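PDB 3CG0: response regulator receiver modulated diguanylate cyclase with PAS/PAC sensor from Desulfovibrio desulfuricans subsp. desulfuricans, which probably relays a phosphorylation signal, received by its N-terminal receiver domain, the part in this structure, to the PAS and diguanylate cyclase (GGDEF) parts of the full-length protein. Local coordinates for residues V12-D17 and I27-L32; E45-A50 and V71-R76; P55-V60 and E123-K128; D61-G66 and V94-R99. All coordinates share one frame; numbering follows the deposited sequence. Where two conformers were deposited one is given.

Strand 11-15 starts the sheet, and contact 1 closes the first loop by folding helix 19-32 back onto it. Contact 2 opens later, in helix 43-53, and reaches over strand 57-61 to helix 70-80. Contact 3 begins inside that span, at 55-60, and runs to the C-terminal helix 115-132, so contacts 2 and 3 cross. Contact 4 starts where 55-60 ends. It crosses contact 2 and is nested inside the long loop closed by contact 3. Contacts 1 and 3 lie on neighbouring strands of one parallel sheet. Contact 2 pairs two helices, and contact 4 ties the loop after strand 57-61 to helix 94-101.

Contact 1: V12-D17 and I27-L32; sequences VLIVED and IQLESL
Leu29 packs on Val12 and Ile14, and through these three side chains helix 19-32 rests on strand 11-15. The strand and helix are the first two elements of a beta-alpha-beta unit that ends in strand 35-40. This unit opens the CheY-like receiver fold, a five-stranded parallel sheet with helices on both faces. Leu29 gives up the largest area to the contact, and a single methyl does the touching. Its CD1 serves both strand residues, which alternate with Leu13 and point to the same face of the sheet. Val12 and Leu29 cross obliquely. Val12 CG1 lies 3.7 Å from Leu29 CD1. This methyl is anti to the backbone N (chi1 -176°), while CG2 is turned toward the neighbouring strand 57-61 and packs on Ile57. All three residues are buried, and the contact is wholly apolar. Leu29 also touches Leu118 and Ile122 of helix 115-132, so it packs between strand 11-15 and that helix. Ile14 in turn touches Val39 of strand 35-40, the third element of the unit. Ile14 meets Leu29 differently from Val12, with the two chains reaching toward each other tip to tip. Ile14 is extended beyond CG1 (chi2 176°), which carries its CD1 to 3.7 Å from Leu29 CD1. The carbon before it, Ile14 CG1, stays farther off, at 4.2 Å from the same Leu29 CD1.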
loop_
_atom_site.group_PDB
_atom_site.type_symbol
_atom_site.label_atom_id
_atom_site.label_comp_id
_atom_site.label_asym_id
_atom_site.label_seq_id
_atom_site.Cartn_x
_atom_site.Cartn_y
_atom_site.Cartn_z
ATOM N N VAL C 12 -14.402 1.252 -24.075
ATOM C CA VAL C 12 -15.437 0.246 -23.893
ATOM C C VAL C 12 -15.796 -0.426 -25.233
ATOM O O VAL C 12 -15.985 0.243 -26.239
ATOM C CB VAL C 12 -16.684 0.866 -23.197
ATOM C CG1 VAL C 12 -17.736 -0.182 -22.900
ATOM C CG2 VAL C 12 -16.277 1.585 -21.879
ATOM N N LEU C 13 -15.870 -1.751 -25.232
ATOM C CA LEU C 13 -16.276 -2.515 -26.409
ATOM C C LEU C 13 -17.623 -3.175 -26.097
ATOM O O LEU C 13 -17.769 -3.786 -25.044
ATOM C CB LEU C 13 -15.183 -3.535 -26.736
ATOM C CG LEU C 13 -15.300 -4.633 -27.797
ATOM C CD1 LEU C 13 -13.946 -4.858 -28.440
ATOM C CD2 LEU C 13 -15.794 -5.929 -27.207
ATOM N N ILE C 14 -18.609 -3.022 -26.986
ATOM C CA ILE C 14 -19.964 -3.535 -26.747
ATOM C C ILE C 14 -20.263 -4.696 -27.701
ATOM O O ILE C 14 -20.009 -4.606 -28.897
ATOM C CB ILE C 14 -21.042 -2.449 -26.935
ATOM C CG1 ILE C 14 -20.808 -1.260 -25.998
ATOM C CG2 ILE C 14 -22.443 -3.011 -26.702
ATOM C CD1 ILE C 14 -21.800 -0.118 -26.220
ATOM N N VAL C 15 -20.761 -5.795 -27.150
ATOM C CA VAL C 15 -21.195 -6.938 -27.934
ATOM C C VAL C 15 -22.670 -7.146 -27.616
ATOM O O VAL C 15 -23.016 -7.581 -26.519
ATOM C CB VAL C 15 -20.408 -8.211 -27.588
ATOM C CG1 VAL C 15 -20.611 -9.270 -28.666
ATOM C CG2 VAL C 15 -18.945 -7.918 -27.445
ATOM N N GLU C 16 -23.536 -6.825 -28.576
ATOM C CA GLU C 16 -24.964 -6.728 -28.320
ATOM C C GLU C 16 -25.733 -6.934 -29.614
ATOM O O GLU C 16 -25.454 -6.258 -30.611
ATOM C CB GLU C 16 -25.271 -5.347 -27.740
ATOM C CG GLU C 16 -26.740 -4.995 -27.642
ATOM C CD GLU C 16 -27.434 -5.719 -26.513
ATOM O OE1 GLU C 16 -26.964 -5.609 -25.357
ATOM O OE2 GLU C 16 -28.454 -6.388 -26.784
ATOM N N ASP C 17 -26.696 -7.860 -29.594
ATOM C CA ASP C 17 -27.485 -8.201 -30.790
ATOM C C ASP C 17 -28.593 -7.174 -31.069
ATOM O O ASP C 17 -28.778 -6.759 -32.210
ATOM C CB ASP C 17 -28.082 -9.614 -30.666
ATOM C CG ASP C 17 -27.843 -10.477 -31.911
ATOM O OD1 ASP C 17 -27.835 -9.945 -33.047
ATOM O OD2 ASP C 17 -27.669 -11.702 -31.745
ATOM N N ILE C 27 -25.313 5.596 -25.842
ATOM C CA ILE C 27 -25.771 6.911 -25.336
ATOM C C ILE C 27 -25.384 7.091 -23.869
ATOM O O ILE C 27 -24.748 8.081 -23.518
ATOM C CB ILE C 27 -27.309 7.115 -25.499
ATOM C CG1 ILE C 27 -27.698 7.291 -26.965
ATOM C CG2 ILE C 27 -27.814 8.338 -24.715
ATOM C CD1 ILE C 27 -29.191 7.183 -27.199
ATOM N N GLN C 28 -25.736 6.108 -23.036
ATOM C CA GLN C 28 -25.357 6.089 -21.615
ATOM C C GLN C 28 -23.857 6.167 -21.371
ATOM O O GLN C 28 -23.432 6.893 -20.491
ATOM C CB GLN C 28 -25.913 4.859 -20.906
ATOM C CG GLN C 28 -27.393 4.929 -20.603
ATOM C CD GLN C 28 -27.891 3.687 -19.897
ATOM O OE1 GLN C 28 -27.966 2.607 -20.485
ATOM N NE2 GLN C 28 -28.244 3.835 -18.630
ATOM N N LEU C 29 -23.067 5.437 -22.156
ATOM C CA LEU C 29 -21.620 5.413 -21.977
ATOM C C LEU C 29 -20.962 6.707 -22.396
ATOM O O LEU C 29 -20.044 7.179 -21.730
ATOM C CB LEU C 29 -20.979 4.251 -22.733
ATOM C CG LEU C 29 -21.241 2.849 -22.184
ATOM C CD1 LEU C 29 -20.832 1.846 -23.217
ATOM C CD2 LEU C 29 -20.475 2.640 -20.924
ATOM N N GLU C 30 -21.435 7.272 -23.502
ATOM C CA GLU C 30 -20.930 8.546 -24.003
ATOM C C GLU C 30 -21.241 9.700 -23.038
ATOM O O GLU C 30 -20.418 10.596 -22.870
ATOM C CB GLU C 30 -21.523 8.839 -25.374
ATOM C CG GLU C 30 -20.570 9.509 -26.331
ATOM C CD GLU C 30 -19.883 8.517 -27.243
ATOM O OE1 GLU C 30 -19.038 7.730 -26.757
ATOM O OE2 GLU C 30 -20.187 8.532 -28.454
ATOM N N SER C 31 -22.414 9.648 -22.399
ATOM C CA SER C 31 -22.839 10.642 -21.407
ATOM C C SER C 31 -22.014 10.585 -20.119
ATOM O O SER C 31 -21.923 11.569 -19.376
ATOM C CB SER C 31 -24.321 10.444 -21.070
ATOM O OG SER C 31 -25.103 10.343 -22.247
ATOM N N LEU C 32 -21.435 9.418 -19.847
ATOM C CA LEU C 32 -20.603 9.225 -18.668
ATOM C C LEU C 32 -19.171 9.695 -18.934
ATOM O O LEU C 32 -18.435 10.034 -18.001
ATOM C CB LEU C 32 -20.641 7.761 -18.204
ATOM C CG LEU C 32 -21.950 7.302 -17.533
ATOM C CD1 LEU C 32 -22.044 5.787 -17.456
ATOM C CD2 LEU C 32 -22.125 7.912 -16.135
#

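Contact 2: E45-A50 and V71-R76; sequences EAVRCA and VETAAR
Val47 of helix 43-53 presents its CG2 methyl to helix 70-80, where it meets Arg76 and Thr73. The side chains of Val47 and Arg76 pass each other at a slant. The touching atoms are Val47 CG2 and Arg76 CB, 4.1 Å apart, so only the root of the arginine takes part. From there Arg76 runs extended from CG to NE and leads away from Val47 to an exposed end. Glu72 O lies at the edge of its guanidinium, in plane. Val47 CG1 is anti to the backbone N (chi1 180°), which leaves CG2 beside that N and facing the other helix. Thr73 approaches Val47 methyl to methyl, with Val47 CG2 4.4 Å from Thr73 CG2. The backbone Thr73 O is about as near, at 4.3 Å from Val47 CG2. The hydroxyl of Thr73 is used elsewhere, in a hydrogen bond to Asp69 O one turn back. These distances describe a light contact. Ala46, also turned toward helix 70-80, adds a little buried area. Toward solvent, Arg48 NH1 forms a salt bridge of 3.2 Å with Glu45 OE2 of its own helix. Toward the sheet, Ala46 packs on Phe40 of strand 35-40, and Ala74 packs on Ile85 and Phe87 of strand 85-89. Two neighbouring helices laid against one face of a parallel sheet in this way are typical of the CheY-like receiver domain.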
loop_
_atom_site.group_PDB
_atom_site.type_symbol
_atom_site.label_atom_id
_atom_site.label_comp_id
_atom_site.label_asym_id
_atom_site.label_seq_id
_atom_site.Cartn_x
_atom_site.Cartn_y
_atom_site.Cartn_z
ATOM N N GLU C 45 -16.502 -11.536 -34.785
ATOM C CA GLU C 45 -15.801 -10.369 -35.303
ATOM C C GLU C 45 -15.361 -9.386 -34.210
ATOM O O GLU C 45 -14.406 -8.639 -34.420
ATOM C CB GLU C 45 -16.575 -9.700 -36.451
ATOM C CG GLU C 45 -17.326 -8.423 -36.130
ATOM C CD GLU C 45 -17.436 -7.492 -37.334
ATOM O OE1 GLU C 45 -17.999 -6.385 -37.183
ATOM O OE2 GLU C 45 -16.953 -7.859 -38.430
ATOM N N ALA C 46 -16.033 -9.422 -33.053
ATOM C CA ALA C 46 -15.601 -8.680 -31.850
ATOM C C ALA C 46 -14.250 -9.159 -31.335
ATOM O O ALA C 46 -13.407 -8.349 -30.955
ATOM C CB ALA C 46 -16.631 -8.803 -30.749
ATOM N N VAL C 47 -14.070 -10.481 -31.326
ATOM C CA VAL C 47 -12.811 -11.131 -30.938
ATOM C C VAL C 47 -11.686 -10.813 -31.939
ATOM O O VAL C 47 -10.538 -10.597 -31.542
ATOM C CB VAL C 47 -13.007 -12.674 -30.762
ATOM C CG1 VAL C 47 -11.702 -13.374 -30.361
ATOM C CG2 VAL C 47 -14.092 -12.968 -29.728
ATOM N N ARG C 48 -12.033 -10.767 -33.228
ATOM C CA ARG C 48 -11.100 -10.368 -34.286
ATOM C C ARG C 48 -10.554 -8.943 -34.113
ATOM O O ARG C 48 -9.343 -8.721 -34.180
ATOM C CB ARG C 48 -11.766 -10.481 -35.660
ATOM C CG ARG C 48 -12.019 -11.903 -36.153
ATOM C CD ARG C 48 -12.093 -11.975 -37.691
ATOM N NE ARG C 48 -13.311 -11.376 -38.245
ATOM C CZ ARG C 48 -13.380 -10.169 -38.809
ATOM N NH1 ARG C 48 -14.540 -9.724 -39.277
ATOM N NH2 ARG C 48 -12.298 -9.400 -38.905
ATOM N N CYS C 49 -11.449 -7.985 -33.890
ATOM C CA CYS C 49 -11.054 -6.580 -33.782
ATOM C C CYS C 49 -10.441 -6.220 -32.436
ATOM O O CYS C 49 -9.609 -5.320 -32.372
ATOM C CB CYS C 49 -12.235 -5.656 -34.076
ATOM S SG CYS C 49 -12.965 -5.921 -35.693
ATOM N N ALA C 50 -10.839 -6.931 -31.380
ATOM C CA ALA C 50 -10.395 -6.630 -30.012
ATOM C C ALA C 50 -8.902 -6.287 -29.789
ATOM O O ALA C 50 -8.620 -5.263 -29.168
ATOM C CB ALA C 50 -10.878 -7.685 -29.019
ATOM N N VAL C 71 -21.516 -16.168 -23.918
ATOM C CA VAL C 71 -20.596 -16.765 -22.964
ATOM C C VAL C 71 -19.245 -17.085 -23.609
ATOM O O VAL C 71 -18.197 -16.780 -23.035
ATOM C CB VAL C 71 -21.258 -17.964 -22.229
ATOM C CG1 VAL C 71 -20.274 -18.675 -21.345
ATOM C CG2 VAL C 71 -22.414 -17.462 -21.372
ATOM N N GLU C 72 -19.282 -17.650 -24.814
ATOM C CA GLU C 72 -18.079 -18.000 -25.565
ATOM C C GLU C 72 -17.340 -16.782 -26.088
ATOM O O GLU C 72 -16.120 -16.794 -26.205
ATOM C CB GLU C 72 -18.433 -18.868 -26.768
ATOM C CG GLU C 72 -18.963 -20.252 -26.445
ATOM C CD GLU C 72 -19.299 -21.027 -27.705
ATOM O OE1 GLU C 72 -18.664 -22.077 -27.937
ATOM O OE2 GLU C 72 -20.182 -20.574 -28.477
ATOM N N THR C 73 -18.094 -15.753 -26.462
ATOM C CA THR C 73 -17.515 -14.479 -26.862
ATOM C C THR C 73 -16.786 -13.871 -25.659
ATOM O O THR C 73 -15.627 -13.514 -25.764
ATOM C CB THR C 73 -18.598 -13.526 -27.405
ATOM O OG1 THR C 73 -19.270 -14.156 -28.507
ATOM C CG2 THR C 73 -17.987 -12.240 -27.869
ATOM N N ALA C 74 -17.453 -13.808 -24.513
ATOM C CA ALA C 74 -16.806 -13.312 -23.285
ATOM C C ALA C 74 -15.616 -14.176 -22.830
ATOM O O ALA C 74 -14.571 -13.641 -22.490
ATOM C CB ALA C 74 -17.811 -13.199 -22.195
ATOM N N ALA C 75 -15.765 -15.505 -22.851
ATOM C CA ALA C 75 -14.649 -16.430 -22.560
ATOM C C ALA C 75 -13.409 -16.116 -23.372
ATOM O O ALA C 75 -12.303 -16.089 -22.831
ATOM C CB ALA C 75 -15.061 -17.886 -22.778
ATOM N N ARG C 76 -13.588 -15.831 -24.659
ATOM C CA ARG C 76 -12.454 -15.509 -25.510
ATOM C C ARG C 76 -11.873 -14.122 -25.290
ATOM O O ARG C 76 -10.653 -13.959 -25.283
ATOM C CB ARG C 76 -12.782 -15.752 -26.980
ATOM C CG ARG C 76 -12.459 -17.176 -27.402
ATOM C CD ARG C 76 -13.240 -17.594 -28.628
ATOM N NE ARG C 76 -13.067 -19.015 -28.932
ATOM C CZ ARG C 76 -13.812 -20.002 -28.430
ATOM N NH1 ARG C 76 -14.801 -19.749 -27.577
ATOM N NH2 ARG C 76 -13.560 -21.258 -28.785
#

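Contact 3: P55-V60 and E123-K128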
loop_
_atom_site.group_PDB
_atom_site.type_symbol
_atom_site.label_atom_id
_atom_site.label_comp_id
_atom_site.label_asym_id
_atom_site.label_seq_id
_atom_site.Cartn_x
_atom_site.Cartn_y
_atom_site.Cartn_z
ATOM N N PRO C 55 -9.331 -2.377 -26.061
ATOM C CA PRO C 55 -10.259 -1.864 -25.050
ATOM C C PRO C 55 -9.838 -2.164 -23.612
ATOM O O PRO C 55 -9.014 -3.042 -23.377
ATOM C CB PRO C 55 -11.576 -2.570 -25.390
ATOM C CG PRO C 55 -11.165 -3.843 -26.076
ATOM C CD PRO C 55 -9.810 -3.637 -26.669
ATOM N N ASP C 56 -10.402 -1.415 -22.667
ATOM C CA ASP C 56 -10.156 -1.618 -21.247
ATOM C C ASP C 56 -11.171 -2.589 -20.647
ATOM O O ASP C 56 -10.924 -3.172 -19.602
ATOM C CB ASP C 56 -10.200 -0.279 -20.498
ATOM C CG ASP C 56 -9.044 0.641 -20.873
ATOM O OD1 ASP C 56 -9.200 1.454 -21.807
ATOM O OD2 ASP C 56 -7.971 0.535 -20.246
ATOM N N ILE C 57 -12.314 -2.748 -21.310
ATOM C CA ILE C 57 -13.424 -3.557 -20.806
ATOM C C ILE C 57 -14.386 -3.921 -21.950
ATOM O O ILE C 57 -14.443 -3.230 -22.963
ATOM C CB ILE C 57 -14.187 -2.827 -19.644
ATOM C CG1 ILE C 57 -15.150 -3.777 -18.927
ATOM C CG2 ILE C 57 -14.881 -1.551 -20.142
ATOM C CD1 ILE C 57 -15.576 -3.335 -17.572
ATOM N N ALA C 58 -15.118 -5.018 -21.787
ATOM C CA ALA C 58 -16.085 -5.457 -22.780
ATOM C C ALA C 58 -17.431 -5.673 -22.113
ATOM O O ALA C 58 -17.505 -6.334 -21.072
ATOM C CB ALA C 58 -15.606 -6.748 -23.448
ATOM N N LEU C 59 -18.486 -5.098 -22.698
ATOM C CA LEU C 59 -19.852 -5.347 -22.244
ATOM C C LEU C 59 -20.481 -6.341 -23.190
ATOM O O LEU C 59 -20.577 -6.070 -24.374
ATOM C CB LEU C 59 -20.674 -4.056 -22.207
ATOM C CG LEU C 59 -20.157 -2.875 -21.378
ATOM C CD1 LEU C 59 -21.242 -1.833 -21.268
ATOM C CD2 LEU C 59 -19.693 -3.305 -20.002
ATOM N N VAL C 60 -20.877 -7.504 -22.676
ATOM C CA VAL C 60 -21.335 -8.615 -23.524
ATOM C C VAL C 60 -22.775 -8.970 -23.186
ATOM O O VAL C 60 -23.132 -9.082 -21.999
ATOM C CB VAL C 60 -20.416 -9.875 -23.387
ATOM C CG1 VAL C 60 -20.887 -11.025 -24.302
ATOM C CG2 VAL C 60 -18.965 -9.543 -23.730
ATOM N N GLU C 123 -15.721 1.202 -13.379
ATOM C CA GLU C 123 -14.652 1.696 -12.507
ATOM C C GLU C 123 -14.070 0.580 -11.651
ATOM O O GLU C 123 -12.853 0.379 -11.627
ATOM C CB GLU C 123 -15.153 2.827 -11.605
ATOM C CG GLU C 123 -15.107 4.216 -12.239
ATOM C CD GLU C 123 -15.228 5.361 -11.221
ATOM O OE1 GLU C 123 -14.841 6.502 -11.573
ATOM O OE2 GLU C 123 -15.709 5.128 -10.082
ATOM N N MET C 124 -14.950 -0.157 -10.984
ATOM C CA MET C 124 -14.548 -1.257 -10.107
ATOM C C MET C 124 -13.925 -2.434 -10.855
ATOM O O MET C 124 -13.000 -3.053 -10.355
ATOM C CB MET C 124 -15.737 -1.746 -9.277
ATOM C CG MET C 124 -16.123 -0.896 -8.061
ATOM S SD MET C 124 -14.928 -1.011 -6.712
ATOM C CE MET C 124 -13.985 0.510 -6.938
ATOM N N ALA C 125 -14.431 -2.731 -12.049
ATOM C CA ALA C 125 -13.916 -3.845 -12.861
ATOM C C ALA C 125 -12.494 -3.610 -13.333
ATOM O O ALA C 125 -11.646 -4.488 -13.212
ATOM C CB ALA C 125 -14.819 -4.099 -14.028
ATOM N N ILE C 126 -12.239 -2.416 -13.855
ATOM C CA ILE C 126 -10.908 -2.006 -14.308
ATOM C C ILE C 126 -9.934 -1.870 -13.138
ATOM O O ILE C 126 -8.769 -2.253 -13.247
ATOM C CB ILE C 126 -10.987 -0.659 -15.091
ATOM C CG1 ILE C 126 -11.833 -0.834 -16.357
ATOM C CG2 ILE C 126 -9.586 -0.124 -15.431
ATOM C CD1 ILE C 126 -12.224 0.445 -17.016
ATOM N N HIS C 127 -10.418 -1.326 -12.020
ATOM C CA HIS C 127 -9.603 -1.208 -10.813
ATOM C C HIS C 127 -9.179 -2.574 -10.277
ATOM O O HIS C 127 -8.008 -2.799 -10.033
ATOM C CB HIS C 127 -10.339 -0.416 -9.724
ATOM C CG HIS C 127 -9.474 -0.038 -8.559
ATOM N ND1 HIS C 127 -9.948 -0.001 -7.263
ATOM C CD2 HIS C 127 -8.169 0.323 -8.494
ATOM C CE1 HIS C 127 -8.974 0.366 -6.449
ATOM N NE2 HIS C 127 -7.883 0.571 -7.171
ATOM N N LYS C 128 -10.135 -3.480 -10.103
ATOM C CA LYS C 128 -9.836 -4.862 -9.735
ATOM C C LYS C 128 -8.769 -5.458 -10.648
ATOM O O LYS C 128 -7.817 -6.075 -10.163
ATOM C CB LYS C 128 -11.106 -5.722 -9.756
ATOM C CG LYS C 128 -10.868 -7.200 -9.473
ATOM C CD LYS C 128 -12.163 -7.967 -9.435
ATOM C CE LYS C 128 -11.909 -9.471 -9.459
ATOM N NZ LYS C 128 -13.196 -10.202 -9.596
#
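Ile57 and Ala125 form the tight part of this contact. Ile57 CD1 stands 3.7 Å from Ala125 CB, and both residues are buried. The isoleucine reaches across with its long branch. CG1 is anti to the backbone N (chi1 -168°) and the chain goes on extended through chi2 (161°), so that CD1 is carried out from the strand to the helix. Ala125 brings only its CB methyl, and the long Ile57 branch spans the gap to it. Here the last helix of the CheY-like receiver fold, 115-132, is laid over the central strand 57-61 of the parallel sheet. The other part of the contact is looser and nearer solvent. It lies just before the strand, where Asp56 meets Ile126, and both residues are partly exposed. Ile126 CD1 is 4.1 Å from Asp56 CB, and its CG1 is equally far from Asp56 O. The aspartate thus offers its methylene to the helix. Its carboxylate is engaged elsewhere: Asp56 OD1 accepts a hydrogen bond from the backbone N of Gly11, next to Pro10, on which Ile126 also leans. On another side of the same helix a second subunit comes up, where Met124 and His127 pack on Tyr108 of that subunit and Lys128 NZ is hydrogen-bonded to its Pro105 O.

Contact 4: D61-G66 and V94-R99; sequences DIMLCG and VETFQR
Ile62 and Phe97 make the closest touch between the loop 61-66 and helix 94-101. The two side chains cross at about a right angle. Ile62 CD1 comes up obliquely to the phenyl ring and lies 3.7 Å from both Phe97 CD1 and Phe97 CE1. CG1 of Ile62 is anti to the backbone N (chi1 -160°), which sends this branch out to the ring. Next to this pair, Met63 crosses Thr96, again at nearly a right angle. The methionine chain bends at chi2 and chi3 and brings its terminal methyl over. Met63 CE is 3.9 Å from Thr96 OG1 and 4.0 Å from Thr96 CG2. The hydroxyl of Thr96 has its polar partner near the start of the helix, in a hydrogen bond to Asp93 O. Behind this first shell is a type I beta turn from Asp61 to Leu64, which sets Ile62 and Met63 at its two central positions. Asp61 OD1 fixes it further as an Asx turn, accepting from Met63 N at 3.1 Å through its anti lone pair (N-H...O angle 159°). Asp61 is the predicted phosphoacceptor of this receiver domain and carries no phosphate here. Its other oxygen, OD2, lies close to Glu16 OE1, with Lys111 NZ at the distance of a long, weak ion pair. Farther out, Phe97 meets Tyr108 edge to face and packs on Leu131 of a second subunit.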
loop_
_atom_site.group_PDB
_atom_site.type_symbol
_atom_site.label_atom_id
_atom_site.label_comp_id
_atom_site.label_asym_id
_atom_site.label_seq_id
_atom_site.Cartn_x
_atom_site.Cartn_y
_atom_site.Cartn_z
ATOM N N ASP C 61 -23.619 -9.135 -24.208
ATOM C CA ASP C 61 -24.962 -9.629 -23.930
ATOM C C ASP C 61 -24.887 -11.120 -23.730
ATOM O O ASP C 61 -24.419 -11.858 -24.611
ATOM C CB ASP C 61 -25.986 -9.278 -25.006
ATOM C CG ASP C 61 -27.412 -9.260 -24.458
ATOM O OD1 ASP C 61 -27.899 -10.304 -23.972
ATOM O OD2 ASP C 61 -28.045 -8.186 -24.480
ATOM N N ILE C 62 -25.346 -11.559 -22.560
ATOM C CA ILE C 62 -25.254 -12.957 -22.168
ATOM C C ILE C 62 -26.071 -13.843 -23.107
ATOM O O ILE C 62 -25.747 -15.010 -23.300
ATOM C CB ILE C 62 -25.641 -13.157 -20.664
ATOM C CG1 ILE C 62 -25.085 -14.482 -20.120
ATOM C CG2 ILE C 62 -27.168 -13.015 -20.416
ATOM C CD1 ILE C 62 -24.933 -14.493 -18.609
ATOM N N MET C 63 -27.077 -13.239 -23.738
ATOM C CA MET C 63 -28.068 -13.950 -24.533
ATOM C C MET C 63 -27.814 -13.941 -26.043
ATOM O O MET C 63 -28.712 -14.309 -26.807
ATOM C CB MET C 63 -29.472 -13.411 -24.211
ATOM C CG MET C 63 -30.413 -14.429 -23.549
ATOM S SD MET C 63 -29.938 -15.064 -21.922
ATOM C CE MET C 63 -30.330 -16.795 -22.153
ATOM N N LEU C 64 -26.617 -13.526 -26.449
ATOM C CA LEU C 64 -26.222 -13.569 -27.850
ATOM C C LEU C 64 -26.402 -14.965 -28.434
ATOM O O LEU C 64 -26.197 -15.968 -27.748
ATOM C CB LEU C 64 -24.771 -13.114 -28.012
ATOM C CG LEU C 64 -24.557 -11.649 -28.399
ATOM C CD1 LEU C 64 -23.107 -11.402 -28.786
ATOM C CD2 LEU C 64 -25.494 -11.249 -29.528
ATOM N N CYS C 65 -26.785 -15.022 -29.704
ATOM C CA CYS C 65 -26.848 -16.284 -30.437
ATOM C C CYS C 65 -26.150 -16.135 -31.787
ATOM O O CYS C 65 -25.760 -15.028 -32.178
ATOM C CB CYS C 65 -28.303 -16.779 -30.584
ATOM S SG CYS C 65 -29.368 -15.922 -31.810
ATOM N N GLY C 66 -25.982 -17.253 -32.487
ATOM C CA GLY C 66 -25.305 -17.257 -33.778
ATOM C C GLY C 66 -24.001 -18.027 -33.749
ATOM O O GLY C 66 -23.938 -19.134 -33.209
ATOM N N VAL C 94 -31.017 -20.393 -16.039
ATOM C CA VAL C 94 -30.054 -20.829 -15.020
ATOM C C VAL C 94 -28.818 -21.464 -15.657
ATOM O O VAL C 94 -27.690 -21.130 -15.299
ATOM C CB VAL C 94 -30.712 -21.832 -14.016
ATOM C CG1 VAL C 94 -29.733 -22.254 -12.910
ATOM C CG2 VAL C 94 -31.992 -21.237 -13.411
ATOM N N GLU C 95 -29.057 -22.339 -16.630
ATOM C CA GLU C 95 -28.024 -23.038 -17.378
ATOM C C GLU C 95 -26.965 -22.123 -18.003
ATOM O O GLU C 95 -25.795 -22.485 -18.026
ATOM C CB GLU C 95 -28.686 -23.874 -18.472
ATOM C CG GLU C 95 -28.197 -25.307 -18.567
ATOM C CD GLU C 95 -29.287 -26.271 -19.034
ATOM O OE1 GLU C 95 -30.343 -25.805 -19.525
ATOM O OE2 GLU C 95 -29.088 -27.500 -18.904
ATOM N N THR C 96 -27.364 -20.950 -18.505
ATOM C CA THR C 96 -26.403 -20.029 -19.136
ATOM C C THR C 96 -25.571 -19.276 -18.108
ATOM O O THR C 96 -24.394 -19.007 -18.349
ATOM C CB THR C 96 -27.050 -19.020 -20.121
ATOM O OG1 THR C 96 -27.951 -18.159 -19.419
ATOM C CG2 THR C 96 -27.777 -19.738 -21.251
ATOM N N PHE C 97 -26.181 -18.957 -16.965
ATOM C CA PHE C 97 -25.464 -18.382 -15.822
ATOM C C PHE C 97 -24.461 -19.346 -15.186
ATOM O O PHE C 97 -23.544 -18.908 -14.492
ATOM C CB PHE C 97 -26.438 -17.881 -14.755
ATOM C CG PHE C 97 -27.182 -16.636 -15.150
ATOM C CD1 PHE C 97 -26.504 -15.433 -15.349
ATOM C CD2 PHE C 97 -28.560 -16.659 -15.310
ATOM C CE1 PHE C 97 -27.189 -14.280 -15.714
ATOM C CE2 PHE C 97 -29.257 -15.506 -15.675
ATOM C CZ PHE C 97 -28.568 -14.317 -15.880
ATOM N N GLN C 98 -24.646 -20.649 -15.416
ATOM C CA GLN C 98 -23.675 -21.663 -14.995
ATOM C C GLN C 98 -22.431 -21.571 -15.863
ATOM O O GLN C 98 -21.315 -21.606 -15.344
ATOM C CB GLN C 98 -24.244 -23.088 -15.095
ATOM C CG GLN C 98 -25.565 -23.332 -14.391
ATOM C CD GLN C 98 -25.409 -23.953 -13.028
ATOM O OE1 GLN C 98 -24.885 -23.334 -12.098
ATOM N NE2 GLN C 98 -25.883 -25.184 -12.894
ATOM N N ARG C 99 -22.622 -21.461 -17.180
ATOM C CA ARG C 99 -21.495 -21.358 -18.111
ATOM C C ARG C 99 -20.832 -19.991 -18.028
ATOM O O ARG C 99 -19.634 -19.863 -18.269
ATOM C CB ARG C 99 -21.903 -21.621 -19.564
ATOM C CG ARG C 99 -23.080 -22.540 -19.772
ATOM C CD ARG C 99 -22.996 -23.321 -21.081
ATOM N NE ARG C 99 -22.223 -22.667 -22.139
ATOM C CZ ARG C 99 -22.737 -21.891 -23.092
ATOM N NH1 ARG C 99 -24.037 -21.625 -23.129
ATOM N NH2 ARG C 99 -21.936 -21.365 -24.010
#